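PDB 1O89: probable acrylyl-CoA reductase AcuI from Escherichia coli, which probably catalyses the NADPH-dependent reduction of acrylyl-CoA to propanoyl-CoA, working as a homodimer. Local coordinates for residues E48-T52 and S93-F98. Residues are numbered along the deposited sequence; the frame is centred on the assembly and turned at random.
Sequences EGDVT and SEDPRF
V51 and S93 lie across from each other as an antiparallel, non-hydrogen-bonded pair, their CA atoms 4.5 Å apart and both side chains on the same face of the sheet. Just beyond the pair, E94 N donates to D50 O (2.9 Å), while S93 CA makes a CA-H...O contact with the same oxygen. On the shared face, V51 turns CG1 anti to its own N (chi1 -172°), which leaves CG2 as the methyl that meets the 93-98 loop. It touches S93 OG and D95 CB, each at 3.8 Å, and approaches the F98 ring obliquely at CD2; L130 packs on both V51 and F98. The S93 hydroxyl bonds to D95 O (2.9 Å) in the carbonyl plane, on a lone pair. D95 O also accepts from F98 N, closing the type I turn D95-F98. An alanine in place of S93 would probably cost D95 O its hydroxyl donor, open a gap beside V51 CG2 and leave the approach to the turn less firmly held. Beside the E94 N-D50 O bond, the E94 chain bends at chi2 (136°), and its OE2 comes over D50 CA and O. D95 CG lies in plane at the edge of the F98 ring. D50 OD1 stands 4.4 Å from D95 OD2, carboxylate near carboxylate. A water donates to D50 OD2 and, weakly, to D95 OD2; D50 OD1 accepts from G127 N, and R97 NE forms a salt bridge with D95 OD1 (3.0 Å). D50 and V51 together stand opposite the single residue V125, forming a classic beta bulge in the GroES-like domain, where strand 51-59 begins beside the end of strand 85-93. Backbone bonding and methyl packing thus join strand to loop, while the water, the G127 amide and R97 are likely to ease the repulsion between the two aspartates.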
ATOM      1  N   GLU A  48     -25.124  10.147 -24.221  1.00 62.88           N
ATOM      2  CA  GLU A  48     -25.188   8.770 -24.709  1.00 66.22           C
ATOM      3  C   GLU A  48     -25.202   7.778 -23.540  1.00 64.52           C
ATOM      4  O   GLU A  48     -24.511   7.966 -22.537  1.00 62.55           O
ATOM      5  CB  GLU A  48     -24.015   8.463 -25.654  1.00 70.11           C
ATOM      6  CG  GLU A  48     -24.155   9.106 -27.027  1.00 75.19           C
ATOM      7  CD  GLU A  48     -23.110   8.634 -28.033  1.00 83.25           C
ATOM      8  OE1 GLU A  48     -22.825   7.408 -28.094  1.00 86.98           O
ATOM      9  OE2 GLU A  48     -22.583   9.495 -28.789  1.00 87.16           O
ATOM     10  N   GLY A  49     -26.017   6.737 -23.685  1.00 65.89           N
ATOM     11  CA  GLY A  49     -26.178   5.691 -22.683  1.00 64.66           C
ATOM     12  C   GLY A  49     -27.296   4.737 -23.081  1.00 66.91           C
ATOM     13  O   GLY A  49     -28.214   5.114 -23.819  1.00 68.24           O
ATOM     14  N   ASP A  50     -27.214   3.494 -22.607  1.00 67.76           N
ATOM     15  CA  ASP A  50     -28.225   2.476 -22.933  1.00 70.71           C
ATOM     16  C   ASP A  50     -29.256   2.245 -21.816  1.00 68.11           C
ATOM     17  O   ASP A  50     -30.131   1.401 -21.951  1.00 70.95           O
ATOM     18  CB  ASP A  50     -27.573   1.143 -23.359  1.00 75.32           C
ATOM     19  CG  ASP A  50     -26.442   0.711 -22.447  1.00 74.76           C
ATOM     20  OD1 ASP A  50     -26.438   1.096 -21.261  1.00 70.91           O
ATOM     21  OD2 ASP A  50     -25.504  -0.017 -22.838  1.00 79.55           O
ATOM     22  N   VAL A  51     -29.160   2.997 -20.724  1.00 63.02           N
ATOM     23  CA  VAL A  51     -30.161   2.939 -19.662  1.00 60.90           C
ATOM     24  C   VAL A  51     -30.549   4.349 -19.259  1.00 57.48           C
ATOM     25  O   VAL A  51     -29.691   5.159 -18.889  1.00 54.57           O
ATOM     26  CB  VAL A  51     -29.666   2.175 -18.412  1.00 59.67           C
ATOM     27  CG1 VAL A  51     -30.813   1.966 -17.424  1.00 59.13           C
ATOM     28  CG2 VAL A  51     -29.049   0.837 -18.802  1.00 63.51           C
ATOM     29  N   THR A  52     -31.844   4.639 -19.349  1.00 58.08           N
ATOM     30  CA  THR A  52     -32.405   5.876 -18.829  1.00 56.09           C
ATOM     31  C   THR A  52     -33.112   5.601 -17.500  1.00 55.19           C
ATOM     32  O   THR A  52     -33.887   4.654 -17.392  1.00 57.45           O
ATOM     33  CB  THR A  52     -33.360   6.494 -19.854  1.00 58.26           C
ATOM     34  OG1 THR A  52     -32.651   6.720 -21.071  1.00 59.45           O
ATOM     35  CG2 THR A  52     -33.810   7.892 -19.437  1.00 56.69           C
ATOM     36  N   SER A  93     -34.436   0.740 -21.186  1.00 77.60           N
ATOM     37  CA  SER A  93     -33.165   0.025 -21.193  1.00 77.89           C
ATOM     38  C   SER A  93     -32.965  -0.819 -22.452  1.00 83.59           C
ATOM     39  O   SER A  93     -33.846  -1.573 -22.835  1.00 88.49           O
ATOM     40  CB  SER A  93     -33.066  -0.874 -19.959  1.00 77.23           C
ATOM     41  OG  SER A  93     -31.803  -1.515 -19.894  1.00 77.44           O
ATOM     42  N   GLU A  94     -31.812  -0.658 -23.097  1.00 83.85           N
ATOM     43  CA  GLU A  94     -31.332  -1.593 -24.115  1.00 89.84           C
ATOM     44  C   GLU A  94     -30.355  -2.602 -23.498  1.00 90.31           C
ATOM     45  O   GLU A  94     -30.019  -3.595 -24.129  1.00 96.00           O
ATOM     46  CB  GLU A  94     -30.632  -0.854 -25.261  1.00 90.58           C
ATOM     47  CG  GLU A  94     -31.519   0.089 -26.071  1.00 92.21           C
ATOM     48  CD  GLU A  94     -30.844   1.426 -26.353  1.00 89.54           C
ATOM     49  OE1 GLU A  94     -30.177   1.566 -27.400  1.00 91.63           O
ATOM     50  OE2 GLU A  94     -30.974   2.335 -25.509  1.00 87.55           O
ATOM     51  N   ASP A  95     -29.880  -2.326 -22.284  1.00 85.36           N
ATOM     52  CA  ASP A  95     -29.046  -3.270 -21.539  1.00 85.92           C
ATOM     53  C   ASP A  95     -29.922  -4.455 -21.073  1.00 89.26           C
ATOM     54  O   ASP A  95     -30.875  -4.248 -20.319  1.00 87.31           O
ATOM     55  CB  ASP A  95     -28.407  -2.562 -20.332  1.00 80.04           C
ATOM     56  CG  ASP A  95     -27.270  -3.359 -19.711  1.00 81.37           C
ATOM     57  OD1 ASP A  95     -27.422  -4.585 -19.521  1.00 83.93           O
ATOM     58  OD2 ASP A  95     -26.187  -2.836 -19.367  1.00 78.83           O
ATOM     59  N   PRO A  96     -29.608  -5.680 -21.508  1.00 94.57           N
ATOM     60  CA  PRO A  96     -30.453  -6.849 -21.211  1.00 98.99           C
ATOM     61  C   PRO A  96     -30.826  -7.028 -19.741  1.00 95.83           C
ATOM     62  O   PRO A  96     -31.946  -7.448 -19.459  1.00 97.92           O
ATOM     63  CB  PRO A  96     -29.591  -8.044 -21.655  1.00104.77           C
ATOM     64  CG  PRO A  96     -28.606  -7.505 -22.613  1.00104.88           C
ATOM     65  CD  PRO A  96     -28.429  -6.045 -22.313  1.00 97.66           C
ATOM     66  N   ARG A  97     -29.902  -6.727 -18.832  1.00 91.42           N
ATOM     67  CA  ARG A  97     -30.095  -7.023 -17.409  1.00 89.51           C
ATOM     68  C   ARG A  97     -30.864  -5.964 -16.599  1.00 83.49           C
ATOM     69  O   ARG A  97     -31.107  -6.162 -15.411  1.00 81.99           O
ATOM     70  CB  ARG A  97     -28.752  -7.350 -16.738  1.00 88.99           C
ATOM     71  CG  ARG A  97     -27.750  -6.209 -16.699  1.00 85.36           C
ATOM     72  CD  ARG A  97     -26.403  -6.547 -17.350  1.00 89.37           C
ATOM     73  NE  ARG A  97     -25.516  -5.380 -17.332  1.00 86.30           N
ATOM     74  CZ  ARG A  97     -24.208  -5.402 -17.088  1.00 86.74           C
ATOM     75  NH1 ARG A  97     -23.559  -6.538 -16.842  1.00 91.17           N
ATOM     76  NH2 ARG A  97     -23.533  -4.261 -17.096  1.00 83.90           N
ATOM     77  N   PHE A  98     -31.245  -4.858 -17.234  1.00 80.57           N
ATOM     78  CA  PHE A  98     -32.097  -3.851 -16.602  1.00 76.10           C
ATOM     79  C   PHE A  98     -33.436  -3.728 -17.323  1.00 78.88           C
ATOM     80  O   PHE A  98     -33.490  -3.690 -18.554  1.00 81.41           O
ATOM     81  CB  PHE A  98     -31.396  -2.491 -16.555  1.00 70.86           C
ATOM     82  CG  PHE A  98     -30.174  -2.483 -15.697  1.00 67.73           C
ATOM     83  CD1 PHE A  98     -30.285  -2.408 -14.317  1.00 65.36           C
ATOM     84  CD2 PHE A  98     -28.913  -2.582 -16.261  1.00 68.37           C
ATOM     85  CE1 PHE A  98     -29.154  -2.428 -13.514  1.00 63.33           C
ATOM     86  CE2 PHE A  98     -27.779  -2.591 -15.463  1.00 66.71           C
ATOM     87  CZ  PHE A  98     -27.901  -2.515 -14.090  1.00 63.94           C
TER
HETATM   88  O   HOH W   1     -23.801  -0.798 -20.669  1.00 59.10           O